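Local coordinates for SVP1-like protein 2 (Kluyveromyces lactis, PDB 4V16) that binds phosphoinositides as a WD-repeat PROPPIN built as a beta-propeller, and is probably involved in mitochondrial or peroxisomal functions and amino acid signalling, at residues 228-233 with 239-244; 246-251 with 294-299; 274-279 with 320-325. One frame throughout, in Å; residues are numbered along the deposited sequence.

The seven four-stranded sheets of this chain form a beta-propeller, and the three contacts tie together its sixth and seventh blades. Interaction 1 closes a short hairpin, with only five residues between 228-233 and 239-244. The chain then passes directly into 246-251, which is hydrogen-bonded to the hairpin through the H249 and F251 amides. Next comes the engineered glycine-serine linker replacing loop 6CD, and then 274-279. Interactions 2 and 3 cross: 274-279 lies inside the loop closed by 246-251 and 294-299, while 320-325 lies beyond it. Both join the two blades, interaction 2 in the buried interior and interaction 3 at the surface.

Interaction 1. Residues 228-233 with 239-244; sequences IDMRWS and LAVVSD
M230 faces V241 and R231 faces A240 across two antiparallel strands, 228-232 and 239-243, whose axes approach to 4.7 Å with their N-to-C directions at 169°. They form a beta hairpin, the first two strands of a four-stranded propeller blade within the second WD repeat. R231 and A240 are a hydrogen-bonded pair, linked by R231 N to A240 O (3.1 Å) and A240 N to R231 O (2.9 Å). Near the start of the first strand the pairing is irregular. D229 O accepts from V242 N at 3.1 Å, while V242 O faces two donors, I228 N at 2.8 Å and D229 N, only weakly, at 3.4 Å. Two residues thus oppose one, which defines a classic beta bulge.

The side chains alternate between two faces. M230, W232, L239 and V241 pack on strands 193-198 and 203-208 of the preceding blade, while on the other face A240 and V242 touch strand 285-288 of the next. The M230 and V241 side chains lie side by side, pointing the same way, and touch through M230 CG and V241 CG2 (4.1 Å). D229 is held by both neighbours, OD1 pairing with R186 of the preceding blade and OD2 accepting from I286 N of the next, whose I286 O takes R231 NE.

L239 places CG anti to its own backbone N (chi1 -178°), which brings its end back toward W232, whose indole NE1 donates to R186 O. With a serine in place of W232, L239 would probably lose the aromatic surface it rests on and R186 O its indole donor. L239 CD1 sits 3.7 Å from the centroid of the five-membered ring of W232, only 1° off the ring normal: a CH-pi contact over the face.

Interaction 2. Residues 246-251 with 294-299; sequences WTLHVF and LVIVWP
W246 makes the first contact of its segment, bringing the six-membered ring of its indole to that of W298. W246 CZ3 lies 3.8 Å from W298 CZ3, and W246 CE3 is 4.0 Å from W298 CH2. Seen from W298, these atoms arrive at the ring edge, near its plane. The planes of the two rings lie obliquely at 58°, with their centroids 5.7 Å apart, and the rings touch through carbons of their benzo parts. In W246, CG lies beside the backbone N and anti to the carbonyl carbon (chi1 -56°), and the CE3-CZ3 side of the indole faces W298. V277 CG1 packs against both tryptophans.

W298 is fixed from two further directions. I296 CG2, on the same strand, lies over one face of the indole, and W298 NE1 donates to D305 OD2, which satisfies the N-H of a buried indole.

Two residues on, L248 points toward the other segment and meets it through a single methyl. Its CD1 is 4.4 Å from L294 CD2 and 4.5 Å from I296 CD1, both light apolar contacts. The other methyl, L248 CD2, packs on L320. L294 reaches over to A240 as well, and I296 to I286.

The nearest alpha carbons, L248 CA and I296 CA, are 9.5 Å apart, too far for paired strands. The two strands belong to separate sheets that meet through every second side chain, which is the apolar packing of one blade on the next in a beta-propeller.

Interaction 3. Residues 274-279 with 320-325; sequences KLKVSK and LQLNQR
K276 and R325 meet at the surface, where the loop following strand 271-274 of one blade comes up against the outermost strand, 317-327, of the next. The closer part of the contact is the guanidinium edge of R325. Its NH2 donates to K276 O at 2.9 Å, although the angle of 125° at the hydrogen makes this bond weak, and the same NH2 lies 3.6 Å from K276 CB. R325 gets there with CG anti to its backbone N (chi1 -176°) and a bend at chi3 (-144°). Farther along the extended lysine, K276 CE rests on L322 CD2 at 3.9 Å, and L322 itself packs on F273.

The looser side is the exposed end of the lysine. K276 NZ stands 5.3 Å from R325 NH1, two like charges without direct contact, and R301 NH2 also lies close to R325 NH2. D305, whose OD1 forms a salt bridge with R325 NH1, probably balances part of this positive charge. The chemistry implies a small surface contact with one weak hydrogen bond, in which the arginine's stronger partner is D305 and the lysine contributes mainly its methylenes and its carbonyl oxygen.

Interaction 1. Residues 228-233 with 239-244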
ATOM      1  N   ILE A 228     -10.696   3.659  -0.405  1.00 28.70           N
ATOM      2  CA  ILE A 228      -9.488   4.445  -0.625  1.00 27.86           C
ATOM      3  C   ILE A 228      -8.230   3.689  -0.218  1.00 30.28           C
ATOM      4  O   ILE A 228      -7.220   3.735  -0.923  1.00 38.02           O
ATOM      5  CB  ILE A 228      -9.537   5.774   0.152  1.00 29.09           C
ATOM      6  CG1 ILE A 228     -10.843   6.521  -0.135  1.00 29.13           C
ATOM      7  CG2 ILE A 228      -8.334   6.644  -0.194  1.00 30.12           C
ATOM      8  CD1 ILE A 228     -11.087   6.811  -1.600  1.00 26.12           C
ATOM      9  N   ASP A 229      -8.278   3.011   0.925  1.00 28.19           N
ATOM     10  CA  ASP A 229      -7.128   2.232   1.373  1.00 32.01           C
ATOM     11  C   ASP A 229      -7.485   1.180   2.422  1.00 30.75           C
ATOM     12  O   ASP A 229      -8.459   1.325   3.164  1.00 28.19           O
ATOM     13  CB  ASP A 229      -6.049   3.162   1.936  1.00 34.60           C
ATOM     14  CG  ASP A 229      -4.695   2.481   2.057  1.00 30.61           C
ATOM     15  OD1 ASP A 229      -4.389   1.605   1.221  1.00 33.09           O
ATOM     16  OD2 ASP A 229      -3.936   2.826   2.985  1.00 29.30           O
ATOM     17  N   MET A 230      -6.680   0.121   2.458  1.00 32.89           N
ATOM     18  CA  MET A 230      -6.752  -0.913   3.486  1.00 25.06           C
ATOM     19  C   MET A 230      -5.374  -1.114   4.095  1.00 29.68           C
ATOM     20  O   MET A 230      -4.361  -0.813   3.466  1.00 30.94           O
ATOM     21  CB  MET A 230      -7.242  -2.238   2.907  1.00 31.55           C
ATOM     22  CG  MET A 230      -8.678  -2.249   2.440  1.00 38.01           C
ATOM     23  SD  MET A 230      -9.057  -3.815   1.635  1.00 50.61           S
ATOM     24  CE  MET A 230     -10.842  -3.759   1.640  1.00 47.00           C
ATOM     25  N   ARG A 231      -5.329  -1.638   5.315  1.00 36.21           N
ATOM     26  CA  ARG A 231      -4.054  -1.956   5.940  1.00 29.10           C
ATOM     27  C   ARG A 231      -4.227  -2.864   7.152  1.00 25.74           C
ATOM     28  O   ARG A 231      -5.025  -2.582   8.045  1.00 25.99           O
ATOM     29  CB  ARG A 231      -3.331  -0.672   6.350  1.00 27.29           C
ATOM     30  CG  ARG A 231      -1.824  -0.794   6.350  1.00 28.51           C
ATOM     31  CD  ARG A 231      -1.257  -0.898   4.933  1.00 35.75           C
ATOM     32  NE  ARG A 231      -1.107   0.407   4.293  1.00 31.97           N
ATOM     33  CZ  ARG A 231      -0.670   0.586   3.049  1.00 33.90           C
ATOM     34  NH1 ARG A 231      -0.342  -0.455   2.297  1.00 39.40           N
ATOM     35  NH2 ARG A 231      -0.564   1.810   2.554  1.00 40.06           N
ATOM     36  N   TRP A 232      -3.470  -3.958   7.170  1.00 26.73           N
ATOM     37  CA  TRP A 232      -3.487  -4.898   8.286  1.00 24.33           C
ATOM     38  C   TRP A 232      -2.706  -4.359   9.477  1.00 27.49           C
ATOM     39  O   TRP A 232      -1.697  -3.671   9.312  1.00 27.73           O
ATOM     40  CB  TRP A 232      -2.894  -6.243   7.864  1.00 26.23           C
ATOM     41  CG  TRP A 232      -3.701  -6.987   6.848  1.00 31.27           C
ATOM     42  CD1 TRP A 232      -3.682  -6.811   5.495  1.00 31.28           C
ATOM     43  CD2 TRP A 232      -4.634  -8.043   7.101  1.00 32.25           C
ATOM     44  NE1 TRP A 232      -4.550  -7.687   4.891  1.00 31.68           N
ATOM     45  CE2 TRP A 232      -5.147  -8.455   5.855  1.00 31.77           C
ATOM     46  CE3 TRP A 232      -5.089  -8.678   8.261  1.00 30.85           C
ATOM     47  CZ2 TRP A 232      -6.092  -9.471   5.737  1.00 31.50           C
ATOM     48  CZ3 TRP A 232      -6.027  -9.685   8.141  1.00 34.93           C
ATOM     49  CH2 TRP A 232      -6.518 -10.072   6.888  1.00 34.02           C
ATOM     50  N   SER A 233      -3.166  -4.687  10.679  1.00 27.86           N
ATOM     51  CA  SER A 233      -2.423  -4.347  11.884  1.00 29.66           C
ATOM     52  C   SER A 233      -1.136  -5.168  11.906  1.00 30.83           C
ATOM     53  O   SER A 233      -1.034  -6.177  11.207  1.00 32.89           O
ATOM     54  CB  SER A 233      -3.264  -4.601  13.136  1.00 31.53           C
ATOM     55  OG  SER A 233      -3.711  -5.944  13.187  1.00 36.23           O
ATOM     56  N   LEU A 239      -7.953  -5.231  10.610  1.00 34.02           N
ATOM     57  CA  LEU A 239      -7.872  -4.648   9.278  1.00 29.20           C
ATOM     58  C   LEU A 239      -8.537  -3.273   9.263  1.00 28.96           C
ATOM     59  O   LEU A 239      -9.742  -3.154   9.493  1.00 26.53           O
ATOM     60  CB  LEU A 239      -8.536  -5.572   8.254  1.00 29.37           C
ATOM     61  CG  LEU A 239      -8.495  -5.130   6.791  1.00 24.85           C
ATOM     62  CD1 LEU A 239      -7.073  -5.165   6.255  1.00 26.90           C
ATOM     63  CD2 LEU A 239      -9.415  -6.001   5.948  1.00 35.06           C
ATOM     64  N   ALA A 240      -7.746  -2.236   8.998  1.00 30.61           N
ATOM     65  CA  ALA A 240      -8.264  -0.874   8.891  1.00 29.27           C
ATOM     66  C   ALA A 240      -8.726  -0.588   7.465  1.00 26.08           C
ATOM     67  O   ALA A 240      -8.111  -1.050   6.505  1.00 29.34           O
ATOM     68  CB  ALA A 240      -7.207   0.129   9.316  1.00 25.92           C
ATOM     69  N   VAL A 241      -9.811   0.170   7.334  1.00 24.19           N
ATOM     70  CA  VAL A 241     -10.381   0.493   6.028  1.00 27.85           C
ATOM     71  C   VAL A 241     -10.911   1.922   6.003  1.00 26.21           C
ATOM     72  O   VAL A 241     -11.514   2.381   6.972  1.00 28.94           O
ATOM     73  CB  VAL A 241     -11.533  -0.470   5.661  1.00 31.55           C
ATOM     74  CG1 VAL A 241     -12.082  -0.158   4.274  1.00 26.66           C
ATOM     75  CG2 VAL A 241     -11.068  -1.918   5.737  1.00 27.97           C
ATOM     76  N   VAL A 242     -10.688   2.613   4.887  1.00 27.43           N
ATOM     77  CA  VAL A 242     -11.223   3.958   4.683  1.00 25.29           C
ATOM     78  C   VAL A 242     -11.926   4.043   3.330  1.00 27.99           C
ATOM     79  O   VAL A 242     -11.366   3.658   2.303  1.00 28.03           O
ATOM     80  CB  VAL A 242     -10.114   5.029   4.758  1.00 21.71           C
ATOM     81  CG1 VAL A 242     -10.674   6.409   4.444  1.00 25.18           C
ATOM     82  CG2 VAL A 242      -9.462   5.027   6.136  1.00 26.18           C
ATOM     83  N   SER A 243     -13.155   4.553   3.340  1.00 32.94           N
ATOM     84  CA  SER A 243     -13.956   4.684   2.127  1.00 31.54           C
ATOM     85  C   SER A 243     -13.994   6.130   1.652  1.00 31.54           C
ATOM     86  O   SER A 243     -13.520   7.028   2.347  1.00 29.73           O
ATOM     87  CB  SER A 243     -15.378   4.186   2.375  1.00 34.26           C
ATOM     88  OG  SER A 243     -15.980   4.904   3.438  1.00 35.43           O
ATOM     89  N   ASP A 244     -14.567   6.355   0.473  1.00 38.26           N
ATOM     90  CA  ASP A 244     -14.723   7.712  -0.041  1.00 35.12           C
ATOM     91  C   ASP A 244     -15.845   8.432   0.709  1.00 34.10           C
ATOM     92  O   ASP A 244     -16.060   9.628   0.519  1.00 37.04           O
ATOM     93  CB  ASP A 244     -14.989   7.699  -1.553  1.00 35.07           C
ATOM     94  CG  ASP A 244     -16.320   7.063  -1.918  1.00 41.01           C
ATOM     95  OD1 ASP A 244     -16.974   6.472  -1.037  1.00 43.49           O
ATOM     96  OD2 ASP A 244     -16.706   7.147  -3.104  1.00 41.11           O
TER

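Interaction 2. Residues 246-251 with 294-299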
ATOM      1  N   TRP A 246     -15.324   8.643   3.668  1.00 35.59           N
ATOM      2  CA  TRP A 246     -14.375   9.197   4.628  1.00 32.04           C
ATOM      3  C   TRP A 246     -14.748   8.786   6.044  1.00 30.86           C
ATOM      4  O   TRP A 246     -14.771   9.597   6.969  1.00 32.97           O
ATOM      5  CB  TRP A 246     -14.288  10.716   4.486  1.00 31.42           C
ATOM      6  CG  TRP A 246     -13.935  11.091   3.094  1.00 34.28           C
ATOM      7  CD1 TRP A 246     -14.677  11.832   2.226  1.00 33.75           C
ATOM      8  CD2 TRP A 246     -12.753  10.706   2.387  1.00 35.24           C
ATOM      9  NE1 TRP A 246     -14.024  11.945   1.023  1.00 35.56           N
ATOM     10  CE2 TRP A 246     -12.838  11.260   1.097  1.00 36.28           C
ATOM     11  CE3 TRP A 246     -11.625   9.949   2.721  1.00 33.90           C
ATOM     12  CZ2 TRP A 246     -11.841  11.086   0.142  1.00 40.08           C
ATOM     13  CZ3 TRP A 246     -10.635   9.777   1.772  1.00 34.78           C
ATOM     14  CH2 TRP A 246     -10.750  10.342   0.497  1.00 36.90           C
ATOM     15  N   THR A 247     -15.039   7.498   6.180  1.00 33.73           N
ATOM     16  CA  THR A 247     -15.211   6.854   7.472  1.00 30.89           C
ATOM     17  C   THR A 247     -14.097   5.827   7.650  1.00 31.40           C
ATOM     18  O   THR A 247     -13.856   5.005   6.763  1.00 27.78           O
ATOM     19  CB  THR A 247     -16.583   6.162   7.588  1.00 33.37           C
ATOM     20  OG1 THR A 247     -17.628   7.117   7.363  1.00 34.14           O
ATOM     21  CG2 THR A 247     -16.759   5.531   8.965  1.00 29.45           C
ATOM     22  N   LEU A 248     -13.411   5.888   8.787  1.00 30.44           N
ATOM     23  CA  LEU A 248     -12.383   4.909   9.121  1.00 25.40           C
ATOM     24  C   LEU A 248     -13.014   3.709   9.821  1.00 25.88           C
ATOM     25  O   LEU A 248     -13.603   3.849  10.893  1.00 28.23           O
ATOM     26  CB  LEU A 248     -11.304   5.540  10.005  1.00 28.35           C
ATOM     27  CG  LEU A 248     -10.231   4.604  10.575  1.00 29.87           C
ATOM     28  CD1 LEU A 248      -9.460   3.915   9.462  1.00 25.44           C
ATOM     29  CD2 LEU A 248      -9.285   5.376  11.484  1.00 25.61           C
ATOM     30  N   HIS A 249     -12.896   2.538   9.201  1.00 30.36           N
ATOM     31  CA  HIS A 249     -13.394   1.290   9.777  1.00 30.64           C
ATOM     32  C   HIS A 249     -12.250   0.444  10.324  1.00 32.83           C
ATOM     33  O   HIS A 249     -11.108   0.569   9.884  1.00 35.74           O
ATOM     34  CB  HIS A 249     -14.162   0.477   8.734  1.00 31.54           C
ATOM     35  CG  HIS A 249     -15.346   1.188   8.160  1.00 34.10           C
ATOM     36  ND1 HIS A 249     -16.612   1.072   8.690  1.00 36.28           N
ATOM     37  CD2 HIS A 249     -15.458   2.017   7.095  1.00 31.86           C
ATOM     38  CE1 HIS A 249     -17.453   1.802   7.980  1.00 38.05           C
ATOM     39  NE2 HIS A 249     -16.778   2.386   7.007  1.00 41.33           N
ATOM     40  N   VAL A 250     -12.568  -0.419  11.285  1.00 35.99           N
ATOM     41  CA  VAL A 250     -11.616  -1.403  11.788  1.00 31.69           C
ATOM     42  C   VAL A 250     -12.342  -2.726  12.004  1.00 30.11           C
ATOM     43  O   VAL A 250     -13.330  -2.782  12.732  1.00 32.04           O
ATOM     44  CB  VAL A 250     -10.958  -0.948  13.101  1.00 28.66           C
ATOM     45  CG1 VAL A 250      -9.913  -1.960  13.550  1.00 28.01           C
ATOM     46  CG2 VAL A 250     -10.327   0.428  12.932  1.00 28.95           C
ATOM     47  N   PHE A 251     -11.852  -3.781  11.360  1.00 30.15           N
ATOM     48  CA  PHE A 251     -12.470  -5.099  11.445  1.00 31.15           C
ATOM     49  C   PHE A 251     -11.576  -6.064  12.215  1.00 31.87           C
ATOM     50  O   PHE A 251     -10.360  -6.073  12.022  1.00 34.65           O
ATOM     51  CB  PHE A 251     -12.752  -5.645  10.044  1.00 29.20           C
ATOM     52  CG  PHE A 251     -13.604  -4.738   9.198  1.00 31.40           C
ATOM     53  CD1 PHE A 251     -14.986  -4.835   9.226  1.00 34.91           C
ATOM     54  CD2 PHE A 251     -13.022  -3.792   8.371  1.00 31.21           C
ATOM     55  CE1 PHE A 251     -15.773  -4.002   8.447  1.00 30.80           C
ATOM     56  CE2 PHE A 251     -13.804  -2.958   7.590  1.00 28.78           C
ATOM     57  CZ  PHE A 251     -15.179  -3.064   7.628  1.00 27.26           C
ATOM     58  N   LEU A 294      -2.916   4.016  14.701  1.00 32.91           N
ATOM     59  CA  LEU A 294      -2.906   4.233  13.257  1.00 30.83           C
ATOM     60  C   LEU A 294      -2.467   5.648  12.919  1.00 31.48           C
ATOM     61  O   LEU A 294      -2.550   6.552  13.754  1.00 29.59           O
ATOM     62  CB  LEU A 294      -4.289   3.992  12.647  1.00 27.02           C
ATOM     63  CG  LEU A 294      -4.849   2.572  12.637  1.00 33.19           C
ATOM     64  CD1 LEU A 294      -5.407   2.196  14.000  1.00 46.40           C
ATOM     65  CD2 LEU A 294      -5.922   2.449  11.568  1.00 33.46           C
ATOM     66  N   VAL A 295      -2.014   5.832  11.684  1.00 29.72           N
ATOM     67  CA  VAL A 295      -1.746   7.159  11.151  1.00 27.36           C
ATOM     68  C   VAL A 295      -2.327   7.275   9.744  1.00 28.49           C
ATOM     69  O   VAL A 295      -2.022   6.462   8.870  1.00 28.83           O
ATOM     70  CB  VAL A 295      -0.237   7.473  11.119  1.00 28.16           C
ATOM     71  CG1 VAL A 295       0.023   8.805  10.423  1.00 29.41           C
ATOM     72  CG2 VAL A 295       0.327   7.504  12.529  1.00 34.72           C
ATOM     73  N   ILE A 296      -3.169   8.286   9.539  1.00 27.40           N
ATOM     74  CA  ILE A 296      -3.717   8.588   8.220  1.00 29.98           C
ATOM     75  C   ILE A 296      -2.974   9.776   7.627  1.00 30.14           C
ATOM     76  O   ILE A 296      -2.994  10.867   8.196  1.00 35.52           O
ATOM     77  CB  ILE A 296      -5.224   8.915   8.277  1.00 30.61           C
ATOM     78  CG1 ILE A 296      -6.001   7.812   8.999  1.00 28.01           C
ATOM     79  CG2 ILE A 296      -5.780   9.122   6.871  1.00 31.71           C
ATOM     80  CD1 ILE A 296      -5.912   6.448   8.344  1.00 34.52           C
ATOM     81  N   VAL A 297      -2.319   9.563   6.489  1.00 26.25           N
ATOM     82  CA  VAL A 297      -1.580  10.627   5.815  1.00 31.00           C
ATOM     83  C   VAL A 297      -2.423  11.250   4.706  1.00 29.84           C
ATOM     84  O   VAL A 297      -2.928  10.545   3.831  1.00 32.70           O
ATOM     85  CB  VAL A 297      -0.260  10.103   5.224  1.00 29.72           C
ATOM     86  CG1 VAL A 297       0.394  11.153   4.333  1.00 27.94           C
ATOM     87  CG2 VAL A 297       0.686   9.689   6.343  1.00 31.03           C
ATOM     88  N   TRP A 298      -2.563  12.572   4.751  1.00 30.11           N
ATOM     89  CA  TRP A 298      -3.336  13.307   3.755  1.00 33.01           C
ATOM     90  C   TRP A 298      -2.400  14.061   2.809  1.00 33.32           C
ATOM     91  O   TRP A 298      -1.775  15.040   3.215  1.00 31.77           O
ATOM     92  CB  TRP A 298      -4.295  14.284   4.433  1.00 37.43           C
ATOM     93  CG  TRP A 298      -5.254  13.630   5.382  1.00 34.89           C
ATOM     94  CD1 TRP A 298      -5.132  13.543   6.738  1.00 33.39           C
ATOM     95  CD2 TRP A 298      -6.485  12.976   5.047  1.00 30.64           C
ATOM     96  NE1 TRP A 298      -6.209  12.875   7.269  1.00 30.03           N
ATOM     97  CE2 TRP A 298      -7.053  12.516   6.252  1.00 32.05           C
ATOM     98  CE3 TRP A 298      -7.161  12.733   3.846  1.00 26.01           C
ATOM     99  CZ2 TRP A 298      -8.266  11.828   6.293  1.00 30.88           C
ATOM    100  CZ3 TRP A 298      -8.364  12.049   3.888  1.00 31.84           C
ATOM    101  CH2 TRP A 298      -8.903  11.604   5.103  1.00 31.34           C
ATOM    102  N   PRO A 299      -2.297  13.613   1.544  1.00 34.48           N
ATOM    103  CA  PRO A 299      -1.317  14.213   0.626  1.00 32.31           C
ATOM    104  C   PRO A 299      -1.575  15.684   0.298  1.00 38.40           C
ATOM    105  O   PRO A 299      -0.662  16.499   0.437  1.00 38.99           O
ATOM    106  CB  PRO A 299      -1.442  13.353  -0.637  1.00 30.23           C
ATOM    107  CG  PRO A 299      -2.791  12.738  -0.560  1.00 30.95           C
ATOM    108  CD  PRO A 299      -3.067  12.535   0.896  1.00 32.36           C
TER

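Interaction 3. Residues 274-279 with 320-325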
ATOM      1  N   LYS A 274     -15.842   9.092  11.709  1.00 28.30           N
ATOM      2  CA  LYS A 274     -15.987  10.070  10.638  1.00 27.63           C
ATOM      3  C   LYS A 274     -14.744  10.945  10.569  1.00 28.67           C
ATOM      4  O   LYS A 274     -14.536  11.809  11.421  1.00 30.40           O
ATOM      5  CB  LYS A 274     -17.234  10.929  10.855  1.00 24.76           C
ATOM      6  CG  LYS A 274     -18.537  10.154  10.744  1.00 29.50           C
ATOM      7  CD  LYS A 274     -19.716  10.960  11.262  1.00 28.97           C
ATOM      8  CE  LYS A 274     -21.032  10.236  11.017  1.00 37.69           C
ATOM      9  NZ  LYS A 274     -21.074   8.897  11.670  1.00 42.48           N
ATOM     10  N   LEU A 275     -13.915  10.711   9.557  1.00 30.30           N
ATOM     11  CA  LEU A 275     -12.664  11.445   9.403  1.00 30.28           C
ATOM     12  C   LEU A 275     -12.920  12.915   9.095  1.00 28.79           C
ATOM     13  O   LEU A 275     -13.953  13.270   8.527  1.00 35.90           O
ATOM     14  CB  LEU A 275     -11.815  10.817   8.296  1.00 29.02           C
ATOM     15  CG  LEU A 275     -11.342   9.386   8.554  1.00 25.94           C
ATOM     16  CD1 LEU A 275     -10.726   8.791   7.297  1.00 26.72           C
ATOM     17  CD2 LEU A 275     -10.351   9.347   9.707  1.00 26.72           C
ATOM     18  N   LYS A 276     -11.972  13.763   9.480  1.00 31.15           N
ATOM     19  CA  LYS A 276     -12.058  15.192   9.205  1.00 33.43           C
ATOM     20  C   LYS A 276     -11.433  15.508   7.849  1.00 33.59           C
ATOM     21  O   LYS A 276     -10.209  15.554   7.717  1.00 37.72           O
ATOM     22  CB  LYS A 276     -11.364  15.991  10.308  1.00 33.83           C
ATOM     23  CG  LYS A 276     -11.823  15.628  11.709  1.00 37.85           C
ATOM     24  CD  LYS A 276     -11.356  16.650  12.731  1.00 45.57           C
ATOM     25  CE  LYS A 276     -11.816  16.284  14.130  1.00 52.51           C
ATOM     26  NZ  LYS A 276     -11.599  17.391  15.100  1.00 53.95           N
ATOM     27  N   VAL A 277     -12.283  15.721   6.848  1.00 37.81           N
ATOM     28  CA  VAL A 277     -11.832  15.986   5.486  1.00 44.52           C
ATOM     29  C   VAL A 277     -12.340  17.328   4.970  1.00 51.27           C
ATOM     30  O   VAL A 277     -13.439  17.765   5.314  1.00 53.14           O
ATOM     31  CB  VAL A 277     -12.295  14.879   4.514  1.00 44.57           C
ATOM     32  CG1 VAL A 277     -11.671  13.547   4.891  1.00 42.37           C
ATOM     33  CG2 VAL A 277     -13.818  14.775   4.496  1.00 45.09           C
ATOM     34  N   SER A 278     -11.524  17.976   4.144  1.00 54.39           N
ATOM     35  CA  SER A 278     -11.934  19.181   3.439  1.00 55.28           C
ATOM     36  C   SER A 278     -12.381  18.788   2.037  1.00 60.83           C
ATOM     37  O   SER A 278     -12.451  17.600   1.716  1.00 59.63           O
ATOM     38  CB  SER A 278     -10.793  20.198   3.378  1.00 55.43           C
ATOM     39  OG  SER A 278      -9.823  19.822   2.418  1.00 65.05           O
ATOM     40  N   LYS A 279     -12.676  19.779   1.204  1.00 70.09           N
ATOM     41  CA  LYS A 279     -13.166  19.518  -0.146  1.00 65.76           C
ATOM     42  C   LYS A 279     -12.059  18.984  -1.054  1.00 60.63           C
ATOM     43  O   LYS A 279     -12.297  18.108  -1.885  1.00 61.78           O
ATOM     44  CB  LYS A 279     -13.769  20.783  -0.739  1.00 55.52           C
ATOM     45  N   LEU A 320     -12.464   4.505  18.540  1.00 34.25           N
ATOM     46  CA  LEU A 320     -11.342   5.252  17.981  1.00 28.08           C
ATOM     47  C   LEU A 320     -11.277   6.673  18.532  1.00 28.77           C
ATOM     48  O   LEU A 320     -12.305   7.296  18.798  1.00 31.86           O
ATOM     49  CB  LEU A 320     -11.447   5.298  16.455  1.00 29.08           C
ATOM     50  CG  LEU A 320     -11.015   4.038  15.707  1.00 31.97           C
ATOM     51  CD1 LEU A 320     -11.530   4.072  14.277  1.00 29.27           C
ATOM     52  CD2 LEU A 320      -9.500   3.904  15.728  1.00 30.67           C
ATOM     53  N   GLN A 321     -10.057   7.177  18.690  1.00 29.41           N
ATOM     54  CA  GLN A 321      -9.833   8.522  19.200  1.00 33.71           C
ATOM     55  C   GLN A 321      -8.734   9.220  18.405  1.00 39.27           C
ATOM     56  O   GLN A 321      -7.635   8.687  18.254  1.00 37.53           O
ATOM     57  CB  GLN A 321      -9.460   8.473  20.682  1.00 36.15           C
ATOM     58  CG  GLN A 321      -9.441   9.830  21.369  1.00 46.17           C
ATOM     59  CD  GLN A 321      -8.870   9.764  22.774  1.00 61.32           C
ATOM     60  OE1 GLN A 321      -8.249   8.772  23.161  1.00 55.08           O
ATOM     61  NE2 GLN A 321      -9.079  10.825  23.547  1.00 71.83           N
ATOM     62  N   LEU A 322      -9.040  10.412  17.901  1.00 39.17           N
ATOM     63  CA  LEU A 322      -8.068  11.212  17.164  1.00 30.19           C
ATOM     64  C   LEU A 322      -7.260  12.068  18.131  1.00 37.94           C
ATOM     65  O   LEU A 322      -7.747  13.082  18.628  1.00 41.72           O
ATOM     66  CB  LEU A 322      -8.771  12.094  16.130  1.00 31.36           C
ATOM     67  CG  LEU A 322      -7.887  13.052  15.328  1.00 38.47           C
ATOM     68  CD1 LEU A 322      -6.816  12.295  14.560  1.00 42.48           C
ATOM     69  CD2 LEU A 322      -8.730  13.886  14.378  1.00 37.55           C
ATOM     70  N   ASN A 323      -6.024  11.652  18.396  1.00 43.84           N
ATOM     71  CA  ASN A 323      -5.174  12.335  19.366  1.00 41.26           C
ATOM     72  C   ASN A 323      -4.504  13.590  18.812  1.00 37.56           C
ATOM     73  O   ASN A 323      -4.745  14.693  19.304  1.00 49.91           O
ATOM     74  CB  ASN A 323      -4.101  11.377  19.890  1.00 48.80           C
ATOM     75  CG  ASN A 323      -4.659  10.343  20.852  1.00 53.06           C
ATOM     76  OD1 ASN A 323      -5.683  10.565  21.501  1.00 47.72           O
ATOM     77  ND2 ASN A 323      -3.978   9.206  20.956  1.00 47.08           N
ATOM     78  N   GLN A 324      -3.667  13.417  17.792  1.00 41.30           N
ATOM     79  CA  GLN A 324      -2.882  14.522  17.243  1.00 42.36           C
ATOM     80  C   GLN A 324      -3.131  14.715  15.751  1.00 39.87           C
ATOM     81  O   GLN A 324      -3.507  13.783  15.041  1.00 40.51           O
ATOM     82  CB  GLN A 324      -1.402  14.288  17.499  1.00 42.04           C
ATOM     83  N   ARG A 325      -2.917  15.946  15.297  1.00 39.37           N
ATOM     84  CA  ARG A 325      -3.021  16.302  13.888  1.00 36.98           C
ATOM     85  C   ARG A 325      -1.789  17.118  13.509  1.00 40.42           C
ATOM     86  O   ARG A 325      -1.635  18.261  13.943  1.00 45.50           O
ATOM     87  CB  ARG A 325      -4.306  17.089  13.623  1.00 35.50           C
ATOM     88  CG  ARG A 325      -4.543  17.425  12.161  1.00 41.91           C
ATOM     89  CD  ARG A 325      -5.900  18.075  11.948  1.00 48.79           C
ATOM     90  NE  ARG A 325      -6.523  17.664  10.690  1.00 48.40           N
ATOM     91  CZ  ARG A 325      -7.416  16.684  10.567  1.00 49.11           C
ATOM     92  NH1 ARG A 325      -7.813  15.989  11.627  1.00 56.98           N
ATOM     93  NH2 ARG A 325      -7.920  16.394   9.374  1.00 44.12           N
TER